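Local coordinates for protein galectin 2 (Gallus gallus, PDB 2YMZ) that probably binds carbohydrates, as expected of a galectin, a family of lectins that recognise beta-galactosides, at residues N8-S13 against D111-L116; K18-S24 against G121-F127; L41-F45 against F92-L96; F49-V55 against E67-F73. One frame throughout, in Å; residues are numbered along the deposited sequence.

In the fold
Contact 3 is the fully buried one: side chains from the two sheets of the galectin sandwich meet there without polar pairing. Contacts 1 and 2 are partly buried, each joining an early strand to a late one within one sheet through backbone bonds, with apolar groups turned inward; L116 CD2 and F127 CE1, 3.4 Å apart, bring them together. Contact 4 lies at the surface, about 26 Å from contact 1 between centres, and combines its strand pairing with a guanidinium, a lysine and water. It shares a sheet with contacts 1 and 3, and F45 of contact 3 touches its I54. Contacts 2 and 3 do not touch, though both draw on the five-stranded sheet.

Contact 1: N8-S13 against D111-L116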
# COMPACT_ATOMS: atom_id res chain seq x y z
N ASN A 8 10.19 3.60 3.00
CA ASN A 8 10.25 5.08 2.91
C ASN A 8 8.98 5.83 3.33
O ASN A 8 8.70 6.96 2.85
CB ASN A 8 10.68 5.49 1.48
CG ASN A 8 11.96 4.79 1.05
OD1 ASN A 8 12.03 4.05 0.04
ND2 ASN A 8 12.97 4.94 1.88
N LEU A 9 8.21 5.24 4.26
CA LEU A 9 7.16 6.02 4.86
C LEU A 9 8.05 7.03 5.60
O LEU A 9 9.28 6.91 5.68
CB LEU A 9 6.35 5.23 5.90
CG LEU A 9 5.41 4.12 5.55
CD1 LEU A 9 5.03 3.36 6.82
CD2 LEU A 9 4.16 4.72 4.93
N ASP A 10 7.45 8.04 6.09
CA ASP A 10 8.26 8.98 6.78
C ASP A 10 7.26 9.27 7.83
O ASP A 10 6.81 10.40 7.97
CB ASP A 10 8.53 10.18 5.82
CG ASP A 10 9.15 11.37 6.53
OD1 ASP A 10 9.68 11.21 7.63
OD2 ASP A 10 9.10 12.49 5.98
N TRP A 11 6.84 8.21 8.57
CA TRP A 11 5.76 8.38 9.49
C TRP A 11 6.30 8.76 10.87
O TRP A 11 7.13 8.03 11.43
CB TRP A 11 4.96 7.07 9.65
CG TRP A 11 3.56 7.22 10.22
CD1 TRP A 11 2.61 8.12 9.84
CD2 TRP A 11 2.93 6.36 11.16
NE1 TRP A 11 1.47 7.92 10.53
CE2 TRP A 11 1.62 6.83 11.34
CE3 TRP A 11 3.37 5.23 11.90
CZ2 TRP A 11 0.73 6.23 12.22
CZ3 TRP A 11 2.46 4.63 12.79
CH2 TRP A 11 1.16 5.12 12.93
N LYS A 12 5.80 9.87 11.40
CA LYS A 12 6.35 10.43 12.64
C LYS A 12 5.33 10.60 13.71
O LYS A 12 4.09 10.54 13.53
CB LYS A 12 6.99 11.83 12.34
CG LYS A 12 8.36 11.76 11.63
CD LYS A 12 9.11 13.11 11.71
CE LYS A 12 10.62 12.94 11.63
NZ LYS A 12 11.11 12.73 10.23
N SER A 13 5.83 10.98 14.87
CA SER A 13 4.97 11.12 15.96
C SER A 13 3.86 12.12 15.69
O SER A 13 4.05 13.14 15.00
CB SER A 13 5.86 11.50 17.14
OG SER A 13 5.21 11.14 18.30
N ASP A 111 11.73 7.36 16.30
CA ASP A 111 11.10 8.65 16.09
C ASP A 111 10.43 8.73 14.73
O ASP A 111 9.63 9.64 14.47
CB ASP A 111 12.11 9.82 16.32
CG ASP A 111 13.29 9.83 15.33
OD1 ASP A 111 13.60 8.82 14.65
OD2 ASP A 111 13.96 10.89 15.27
N LYS A 112 10.76 7.77 13.86
CA LYS A 112 10.21 7.75 12.53
C LYS A 112 10.00 6.27 12.18
O LYS A 112 10.88 5.44 12.42
CB LYS A 112 11.23 8.40 11.57
CG LYS A 112 10.92 8.31 10.09
CD LYS A 112 12.22 8.62 9.34
CE LYS A 112 12.10 8.23 7.88
NZ LYS A 112 13.03 8.99 6.99
N ILE A 113 8.88 5.98 11.56
CA ILE A 113 8.60 4.64 11.05
C ILE A 113 8.73 4.75 9.53
O ILE A 113 8.08 5.59 8.89
CB ILE A 113 7.16 4.18 11.46
CG1 ILE A 113 7.01 4.07 13.01
CG2 ILE A 113 6.71 2.94 10.67
CD1 ILE A 113 7.87 3.00 13.60
N SER A 114 9.58 3.94 8.95
CA SER A 114 9.72 4.00 7.51
C SER A 114 9.18 2.79 6.76
O SER A 114 9.07 2.82 5.54
CB SER A 114 11.17 4.27 7.14
OG SER A 114 11.94 3.16 7.50
N TYR A 115 8.85 1.71 7.48
CA TYR A 115 8.52 0.54 6.79
C TYR A 115 7.17 -0.05 7.36
O TYR A 115 6.95 -0.03 8.57
CB TYR A 115 9.61 -0.49 7.10
CG TYR A 115 9.34 -1.87 6.61
CD1 TYR A 115 9.56 -2.21 5.29
CD2 TYR A 115 8.87 -2.84 7.51
CE1 TYR A 115 9.26 -3.46 4.84
CE2 TYR A 115 8.56 -4.13 7.07
CZ TYR A 115 8.76 -4.44 5.76
OH TYR A 115 8.56 -5.74 5.33
N LEU A 116 6.33 -0.56 6.43
CA LEU A 116 5.08 -1.24 6.83
C LEU A 116 4.96 -2.55 6.02
O LEU A 116 5.19 -2.58 4.82
CB LEU A 116 3.90 -0.33 6.41
CG LEU A 116 2.44 -0.85 6.36
CD1 LEU A 116 1.93 -1.35 7.71
CD2 LEU A 116 1.52 0.27 5.82
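L9 sets CG opposite its own carbonyl carbon (chi1 -71°), a torsion that lets CD1 reach along the partner chain to L116 CB at 3.9 Å. W11 instead turns CG away from its backbone N (chi1 -160°), which lays the indole beside I113, the two side chains pointing the same way; I113 CB meets the ring at its edge, near the plane, 4.0 Å from W11 CE3. The backbone supports this with a single hydrogen-bonded antiparallel pair. I113 N gives a nearly straight bond (171°) to W11 O at 2.7 Å, in the carbonyl plane, and W11 N answers to I113 O at 2.9 Å. Farther along, L9 N donates to S114 O at 2.9 Å, but from a position tilted well out of that carbonyl's plane. On the exposed side, K12 NZ and D10 OD1 form a salt bridge whose hydrogen bond is weak, while K112 NZ remains 4.1 Å from D10 OD1, beyond salt-bridge range. M17 packs on L9, W11 and L116. The pairing is a short, weakly bonded antiparallel one in a sheet of the galectin beta sandwich, next to a classic beta bulge in which S114 and Y115 both face G35.

Contact 2: K18-S24 against G121-F127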
# COMPACT_ATOMS: atom_id res chain seq x y z
N LYS A 18 -4.70 4.69 8.58
CA LYS A 18 -6.04 4.08 8.50
C LYS A 18 -5.89 2.93 7.53
O LYS A 18 -5.45 3.12 6.37
CB LYS A 18 -7.07 5.15 8.04
CG LYS A 18 -7.16 6.23 9.14
CD LYS A 18 -7.96 7.47 8.69
CE LYS A 18 -7.50 8.72 9.46
NZ LYS A 18 -8.18 9.94 8.94
N ILE A 19 -6.18 1.71 8.01
CA ILE A 19 -6.01 0.53 7.19
C ILE A 19 -7.38 -0.15 7.16
O ILE A 19 -7.86 -0.57 8.20
CB ILE A 19 -4.98 -0.42 7.84
CG1 ILE A 19 -3.58 0.20 7.71
CG2 ILE A 19 -4.95 -1.78 7.10
CD1 ILE A 19 -2.51 -0.42 8.60
N LYS A 20 -7.96 -0.32 6.00
CA LYS A 20 -9.21 -1.07 5.90
C LYS A 20 -8.97 -2.21 5.04
O LYS A 20 -8.23 -2.13 4.05
CB LYS A 20 -10.36 -0.31 5.19
CG LYS A 20 -10.86 0.91 5.87
CD LYS A 20 -12.05 1.42 5.00
CE LYS A 20 -13.35 0.79 5.42
NZ LYS A 20 -14.50 1.62 4.87
N GLY A 21 -9.62 -3.34 5.34
CA GLY A 21 -9.42 -4.44 4.45
C GLY A 21 -10.28 -5.62 4.80
O GLY A 21 -11.08 -5.53 5.77
N HIS A 22 -10.20 -6.63 3.95
CA HIS A 22 -11.04 -7.83 4.08
C HIS A 22 -10.29 -8.99 4.80
O HIS A 22 -9.23 -9.41 4.35
CB HIS A 22 -11.44 -8.26 2.68
CG HIS A 22 -12.36 -9.45 2.71
ND1 HIS A 22 -13.70 -9.37 3.03
CD2 HIS A 22 -12.10 -10.76 2.52
CE1 HIS A 22 -14.22 -10.59 3.01
NE2 HIS A 22 -13.28 -11.45 2.72
N ILE A 23 -10.90 -9.53 5.86
CA ILE A 23 -10.29 -10.68 6.56
C ILE A 23 -10.83 -11.91 5.84
O ILE A 23 -12.00 -12.02 5.67
CB ILE A 23 -10.74 -10.69 8.03
CG1 ILE A 23 -10.15 -9.42 8.74
CG2 ILE A 23 -10.21 -11.95 8.77
CD1 ILE A 23 -10.73 -9.14 10.13
N SER A 24 -9.93 -12.80 5.44
CA SER A 24 -10.26 -14.00 4.66
C SER A 24 -11.27 -14.84 5.49
O SER A 24 -11.22 -14.90 6.74
CB SER A 24 -8.98 -14.83 4.37
OG SER A 24 -7.96 -14.04 3.71
N GLY A 121 -4.13 -13.25 6.59
CA GLY A 121 -5.41 -13.34 5.84
C GLY A 121 -6.12 -12.00 5.88
O GLY A 121 -7.18 -11.88 6.48
N PHE A 122 -5.49 -10.96 5.31
CA PHE A 122 -6.03 -9.63 5.32
C PHE A 122 -5.67 -9.00 3.96
O PHE A 122 -4.49 -8.93 3.63
CB PHE A 122 -5.47 -8.82 6.49
CG PHE A 122 -6.09 -7.49 6.67
CD1 PHE A 122 -5.63 -6.38 5.96
CD2 PHE A 122 -7.18 -7.31 7.55
CE1 PHE A 122 -6.21 -5.15 6.12
CE2 PHE A 122 -7.75 -6.05 7.73
CZ PHE A 122 -7.29 -4.96 7.02
N LYS A 123 -6.67 -8.65 3.16
CA LYS A 123 -6.45 -8.04 1.84
C LYS A 123 -6.77 -6.55 2.00
O LYS A 123 -7.92 -6.20 2.26
CB LYS A 123 -7.38 -8.56 0.71
CG LYS A 123 -7.46 -10.07 0.47
CD LYS A 123 -6.29 -10.69 -0.29
CE LYS A 123 -6.05 -12.15 0.15
NZ LYS A 123 -6.88 -13.12 -0.61
N VAL A 124 -5.78 -5.66 1.83
CA VAL A 124 -6.00 -4.24 2.02
C VAL A 124 -6.93 -3.67 0.93
O VAL A 124 -6.73 -3.89 -0.27
CB VAL A 124 -4.63 -3.46 2.03
CG1 VAL A 124 -4.86 -1.95 2.07
CG2 VAL A 124 -3.80 -3.95 3.23
N THR A 125 -7.99 -3.00 1.34
CA THR A 125 -8.79 -2.26 0.36
C THR A 125 -8.66 -0.74 0.42
O THR A 125 -8.90 -0.09 -0.57
CB THR A 125 -10.31 -2.63 0.49
OG1 THR A 125 -10.71 -2.33 1.77
CG2 THR A 125 -10.54 -4.11 0.33
N SER A 126 -8.24 -0.17 1.54
CA SER A 126 -8.01 1.30 1.61
C SER A 126 -6.84 1.50 2.58
O SER A 126 -6.73 0.77 3.58
CB SER A 126 -9.28 1.96 2.21
OG SER A 126 -9.22 3.37 2.22
N PHE A 127 -5.97 2.48 2.31
CA PHE A 127 -4.85 2.78 3.21
C PHE A 127 -4.70 4.29 3.17
O PHE A 127 -4.72 4.86 2.10
CB PHE A 127 -3.59 2.10 2.67
CG PHE A 127 -2.32 2.62 3.27
CD1 PHE A 127 -1.89 2.15 4.52
CD2 PHE A 127 -1.56 3.58 2.57
CE1 PHE A 127 -0.70 2.68 5.09
CE2 PHE A 127 -0.40 4.08 3.13
CZ PHE A 127 0.04 3.61 4.37
O HOH W 1 -8.19 3.85 4.75
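F122 lays its ring across the backbone of G21, and its course can be followed atom by atom. CB leaves the strand on the side shared by I19, I23 and F127. With CG turned away from the backbone N (chi1 -173°), the ring extends over the neighbouring strand. F122 CD2 meets I23 CG1 at 3.8 Å. On the other flank, F122 CE1 touches I19 CG2 at 3.7 Å and also approaches G21 CA. CE2 lies near G21 C, which sits over one ring face, and the tip, F122 CZ, comes within 3.3 Å of G21 N. Glycine has no side chain, which is why the ring can settle this closely on the main chain.

The strands themselves run antiparallel, the axes of the short segments approaching to 4.3 Å. H22 and K123 form a hydrogen-bonded pair, with H22 N to K123 O at 2.9 Å. At K20 the register slips by one residue in a classic beta bulge: K20 O accepts from both T125 N, at 2.9 Å, and S126 N, at 3.2 Å, and both donors approach from the same face of the carbonyl plane. A water joins S126 OG to K18 O, weakly at the latter. Beyond the pair, F30 stacks on F122, and S126 and F127 pair with an antiparallel strand of the second subunit. The chemistry therefore divides: directional backbone bonds fix the register and the bulge, while the F122 side supplies nonpolar packing to the sandwich interior, and the sheet continues through the dimer interface.

Contact 3: L41-F45 against F92-L96; sequences LALHF and FLVKL
F45 receives a valine methyl on its ring face across the gap between two sheets: V94 CG1 stands 4.0 Å from the F45 ring centroid and 26° off the normal, a CH-pi contact shifted toward the ring's rim. This is the interior of the galectin beta sandwich, where strand 43-45 of one sheet faces strand 92-95 of the other. The axes of these short segments approach no closer than 9.9 Å and are only 21° from parallel, so side chains alone bridge the space. All the residues that touch are buried, and the pairs across the contact are apolar.

V94 is shared between two partners. While CG1 sits over the phenylalanine, V94 CG2 meets L43 CD2 at 3.9 Å. L43 and F92 lie alongside one another, pointing opposite ways, which brings L43 CD2 to 4.0 Å from F92 CB. The far end of the F92 ring is then left to A42, whose CB approaches F92 CZ at 3.7 Å. At A42 the strand bends sharply, and A42 forms a classic beta bulge with L43, both residues facing L34.

V85 and I83 of strand 80-88 extend the packing around L43 and V94, and I54 touches both F45 and L96. L96 has its CG opposite the carbonyl carbon (chi1 -49°), and its branch returns toward the sandwich: L96 CD2 meets the edge of the F45 ring, near its plane, 3.8 Å from F45 CZ.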
# COMPACT_ATOMS: atom_id res chain seq x y z
N LEU A 41 10.98 -4.07 13.98
CA LEU A 41 9.60 -3.58 14.05
C LEU A 41 9.28 -2.95 15.39
O LEU A 41 9.58 -3.52 16.45
CB LEU A 41 8.61 -4.79 13.87
CG LEU A 41 8.77 -5.55 12.53
CD1 LEU A 41 7.82 -6.78 12.48
CD2 LEU A 41 8.44 -4.61 11.34
N ALA A 42 8.74 -1.73 15.35
CA ALA A 42 8.19 -1.08 16.51
C ALA A 42 6.88 -1.72 16.97
O ALA A 42 6.62 -1.80 18.16
CB ALA A 42 8.01 0.41 16.25
N LEU A 43 6.08 -2.20 16.00
CA LEU A 43 4.73 -2.67 16.35
C LEU A 43 4.44 -3.85 15.42
O LEU A 43 4.40 -3.69 14.17
CB LEU A 43 3.67 -1.57 16.23
CG LEU A 43 2.18 -2.03 16.46
CD1 LEU A 43 2.00 -2.75 17.80
CD2 LEU A 43 1.16 -0.89 16.31
N HIS A 44 4.21 -5.02 16.00
CA HIS A 44 3.64 -6.12 15.24
C HIS A 44 2.28 -6.35 15.90
O HIS A 44 2.24 -6.69 17.09
CB HIS A 44 4.60 -7.33 15.40
CG HIS A 44 4.03 -8.72 15.12
ND1 HIS A 44 3.92 -9.25 13.85
CD2 HIS A 44 3.65 -9.72 15.98
CE1 HIS A 44 3.46 -10.51 13.94
NE2 HIS A 44 3.35 -10.82 15.22
N PHE A 45 1.21 -6.05 15.20
CA PHE A 45 -0.16 -6.09 15.72
C PHE A 45 -0.76 -7.29 15.04
O PHE A 45 -0.94 -7.32 13.80
CB PHE A 45 -0.88 -4.82 15.21
CG PHE A 45 -2.35 -4.78 15.51
CD1 PHE A 45 -2.78 -4.38 16.76
CD2 PHE A 45 -3.27 -5.12 14.50
CE1 PHE A 45 -4.15 -4.36 17.05
CE2 PHE A 45 -4.65 -5.07 14.77
CZ PHE A 45 -5.05 -4.74 16.05
N PHE A 92 2.21 3.49 20.76
CA PHE A 92 1.27 3.33 19.64
C PHE A 92 -0.11 3.04 20.17
O PHE A 92 -0.31 2.32 21.18
CB PHE A 92 1.79 2.22 18.73
CG PHE A 92 3.15 2.50 18.19
CD1 PHE A 92 3.34 3.39 17.10
CD2 PHE A 92 4.26 1.96 18.78
CE1 PHE A 92 4.60 3.67 16.64
CE2 PHE A 92 5.53 2.23 18.32
CZ PHE A 92 5.72 3.09 17.23
N LEU A 93 -1.10 3.59 19.49
CA LEU A 93 -2.40 3.31 19.94
C LEU A 93 -3.11 2.73 18.69
O LEU A 93 -3.08 3.37 17.63
CB LEU A 93 -3.02 4.62 20.39
CG LEU A 93 -4.43 4.60 20.93
CD1 LEU A 93 -4.43 4.20 22.40
CD2 LEU A 93 -5.01 6.01 20.79
N VAL A 94 -3.80 1.59 18.83
CA VAL A 94 -4.55 1.00 17.73
C VAL A 94 -6.04 1.08 18.08
O VAL A 94 -6.52 0.46 19.07
CB VAL A 94 -4.12 -0.46 17.42
CG1 VAL A 94 -4.85 -0.93 16.13
CG2 VAL A 94 -2.59 -0.55 17.21
N LYS A 95 -6.81 1.79 17.27
CA LYS A 95 -8.27 1.86 17.56
C LYS A 95 -9.02 0.85 16.73
O LYS A 95 -8.86 0.75 15.49
CB LYS A 95 -8.84 3.23 17.22
CG LYS A 95 -8.17 4.35 17.94
CD LYS A 95 -8.96 5.63 17.59
CE LYS A 95 -8.11 6.84 17.94
NZ LYS A 95 -8.76 8.05 17.35
N LEU A 96 -9.84 0.07 17.41
CA LEU A 96 -10.55 -1.02 16.73
C LEU A 96 -11.97 -0.56 16.39
O LEU A 96 -12.48 0.41 16.98
CB LEU A 96 -10.58 -2.26 17.61
CG LEU A 96 -9.29 -2.79 18.29
CD1 LEU A 96 -9.49 -4.02 19.17
CD2 LEU A 96 -8.24 -3.04 17.23

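Contact 4: F49-V55 against E67-F73; sequences FNESVIV and EQRDKHF
F73 and F49 form a T-shaped pair: the edge of F73 points at one face of F49, with planes at 85° and centroids 5.1 Å apart. One face of F73 also receives S52 CA as a CH-pi contact, 4.1 Å from the ring centroid. The other flat group is the R69 guanidinium. V55 CG2 lies over one of its faces, 4.0 Å from R69 NH1. At its edge, R69 NE makes a salt bridge to the anti lone pair of E67 OE2 at 2.8 Å, almost exactly in the guanidinium plane, and a water that R69 NH1 donates to links it to E51 OE1. That carboxylate also has a salt bridge to R48. The in-plane partners, together with the valine against a face, should restrict rotation of the group.

On the backbone, I54 and D70 make an antiparallel hydrogen-bonded pair, with I54 N to D70 O at 2.8 Å and nearly straight (178°). K71, kinked about its second and third torsions so that the tip folds back, donates NZ to S52 O at 3.1 Å from above the carbonyl plane, and weakly to E51 O. D70 OD1 accepts from H72 N, closing an Asx turn, while its OD2 pairs with H100. H72 O is buried beside I54 CD1 and finds no polar partner. The whole is the open end of the beta hairpin of strands 53-60 and 63-70, which in galectins belong to the sheet that carries the galactoside site.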
# COMPACT_ATOMS: atom_id res chain seq x y z
N PHE A 49 -7.06 -15.66 15.57
CA PHE A 49 -8.46 -16.12 15.70
C PHE A 49 -8.49 -17.39 16.56
O PHE A 49 -9.39 -17.51 17.37
CB PHE A 49 -9.08 -16.40 14.32
CG PHE A 49 -9.54 -15.13 13.65
CD1 PHE A 49 -10.83 -14.66 13.90
CD2 PHE A 49 -8.70 -14.45 12.80
CE1 PHE A 49 -11.24 -13.49 13.32
CE2 PHE A 49 -9.12 -13.25 12.16
CZ PHE A 49 -10.41 -12.80 12.44
N ASN A 50 -7.43 -18.19 16.53
CA ASN A 50 -7.51 -19.54 17.23
C ASN A 50 -7.62 -19.32 18.71
O ASN A 50 -8.37 -20.01 19.41
CB ASN A 50 -6.20 -20.34 16.99
CG ASN A 50 -6.08 -20.86 15.58
OD1 ASN A 50 -6.99 -20.76 14.78
ND2 ASN A 50 -4.90 -21.45 15.27
N GLU A 51 -6.84 -18.36 19.24
CA GLU A 51 -6.83 -18.10 20.65
C GLU A 51 -7.70 -16.90 21.04
O GLU A 51 -7.71 -16.51 22.21
CB GLU A 51 -5.40 -17.93 21.17
CG GLU A 51 -4.51 -19.14 20.84
CD GLU A 51 -3.63 -18.86 19.64
OE1 GLU A 51 -3.48 -17.66 19.26
OE2 GLU A 51 -3.14 -19.81 19.01
N SER A 52 -8.33 -16.31 20.02
CA SER A 52 -9.22 -15.14 20.21
C SER A 52 -8.52 -14.03 21.00
O SER A 52 -8.96 -13.62 22.08
CB SER A 52 -10.55 -15.58 20.92
OG SER A 52 -11.46 -14.49 20.83
N VAL A 53 -7.36 -13.56 20.53
CA VAL A 53 -6.59 -12.60 21.31
C VAL A 53 -5.81 -11.70 20.29
O VAL A 53 -5.47 -12.18 19.18
CB VAL A 53 -5.54 -13.33 22.24
CG1 VAL A 53 -4.61 -14.20 21.40
CG2 VAL A 53 -4.72 -12.35 23.12
N ILE A 54 -5.56 -10.43 20.67
CA ILE A 54 -4.71 -9.62 19.83
C ILE A 54 -3.35 -9.64 20.49
O ILE A 54 -3.20 -9.24 21.67
CB ILE A 54 -5.23 -8.16 19.81
CG1 ILE A 54 -6.66 -8.17 19.20
CG2 ILE A 54 -4.24 -7.22 19.04
CD1 ILE A 54 -7.41 -6.86 19.36
N VAL A 55 -2.34 -10.05 19.76
CA VAL A 55 -0.99 -10.06 20.32
C VAL A 55 -0.24 -8.90 19.67
O VAL A 55 -0.29 -8.78 18.44
CB VAL A 55 -0.25 -11.30 19.90
CG1 VAL A 55 1.14 -11.44 20.58
CG2 VAL A 55 -1.08 -12.50 20.43
N GLU A 67 5.76 -10.22 24.35
CA GLU A 67 4.46 -9.83 23.76
C GLU A 67 3.45 -9.32 24.78
O GLU A 67 3.53 -9.61 26.02
CB GLU A 67 3.93 -11.00 22.87
CG GLU A 67 2.99 -11.98 23.64
CD GLU A 67 3.64 -12.80 24.69
OE1 GLU A 67 4.91 -12.76 24.89
OE2 GLU A 67 2.86 -13.56 25.32
N GLN A 68 2.45 -8.56 24.31
CA GLN A 68 1.34 -8.12 25.12
C GLN A 68 0.12 -8.71 24.50
O GLN A 68 0.06 -8.81 23.28
CB GLN A 68 1.23 -6.55 25.14
CG GLN A 68 2.39 -6.00 25.94
CD GLN A 68 2.25 -4.51 26.20
OE1 GLN A 68 1.26 -3.88 25.78
NE2 GLN A 68 3.24 -3.95 26.91
N ARG A 69 -0.84 -9.17 25.32
CA ARG A 69 -2.00 -9.86 24.82
C ARG A 69 -3.23 -9.05 25.26
O ARG A 69 -3.37 -8.69 26.44
CB ARG A 69 -2.05 -11.33 25.40
CG ARG A 69 -0.95 -12.17 24.70
CD ARG A 69 -0.63 -13.49 25.47
NE ARG A 69 0.29 -14.24 24.58
CZ ARG A 69 -0.15 -14.96 23.57
NH1 ARG A 69 -1.46 -15.16 23.37
NH2 ARG A 69 0.70 -15.52 22.72
N ASP A 70 -4.11 -8.78 24.32
CA ASP A 70 -5.41 -8.13 24.62
C ASP A 70 -6.55 -9.06 24.21
O ASP A 70 -6.68 -9.45 23.04
CB ASP A 70 -5.43 -6.74 23.92
CG ASP A 70 -6.66 -5.92 24.24
OD1 ASP A 70 -7.74 -6.45 24.56
OD2 ASP A 70 -6.54 -4.69 24.18
N LYS A 71 -7.40 -9.42 25.20
CA LYS A 71 -8.42 -10.43 24.98
C LYS A 71 -9.73 -9.82 24.46
O LYS A 71 -10.66 -10.54 24.14
CB LYS A 71 -8.68 -11.21 26.28
CG LYS A 71 -7.49 -12.10 26.56
CD LYS A 71 -7.57 -13.30 25.61
CE LYS A 71 -8.95 -13.98 25.59
NZ LYS A 71 -9.03 -15.20 24.71
N HIS A 72 -9.70 -8.50 24.22
CA HIS A 72 -10.87 -7.80 23.65
C HIS A 72 -10.82 -8.02 22.15
O HIS A 72 -10.15 -7.29 21.39
CB HIS A 72 -10.83 -6.27 23.97
CG HIS A 72 -12.11 -5.57 23.64
ND1 HIS A 72 -13.00 -5.15 24.61
CD2 HIS A 72 -12.70 -5.29 22.44
CE1 HIS A 72 -14.05 -4.59 24.03
NE2 HIS A 72 -13.90 -4.66 22.72
N PHE A 73 -11.51 -9.06 21.68
CA PHE A 73 -11.30 -9.57 20.31
C PHE A 73 -12.65 -9.66 19.62
O PHE A 73 -13.43 -10.60 19.83
CB PHE A 73 -10.78 -11.02 20.34
CG PHE A 73 -10.32 -11.50 19.02
CD1 PHE A 73 -11.18 -12.12 18.12
CD2 PHE A 73 -8.99 -11.33 18.65
CE1 PHE A 73 -10.76 -12.58 16.88
CE2 PHE A 73 -8.57 -11.80 17.40
CZ PHE A 73 -9.44 -12.43 16.50
O HOH W 2 -1.73 -16.70 20.73
O HOH W 3 -11.49 -13.16 23.38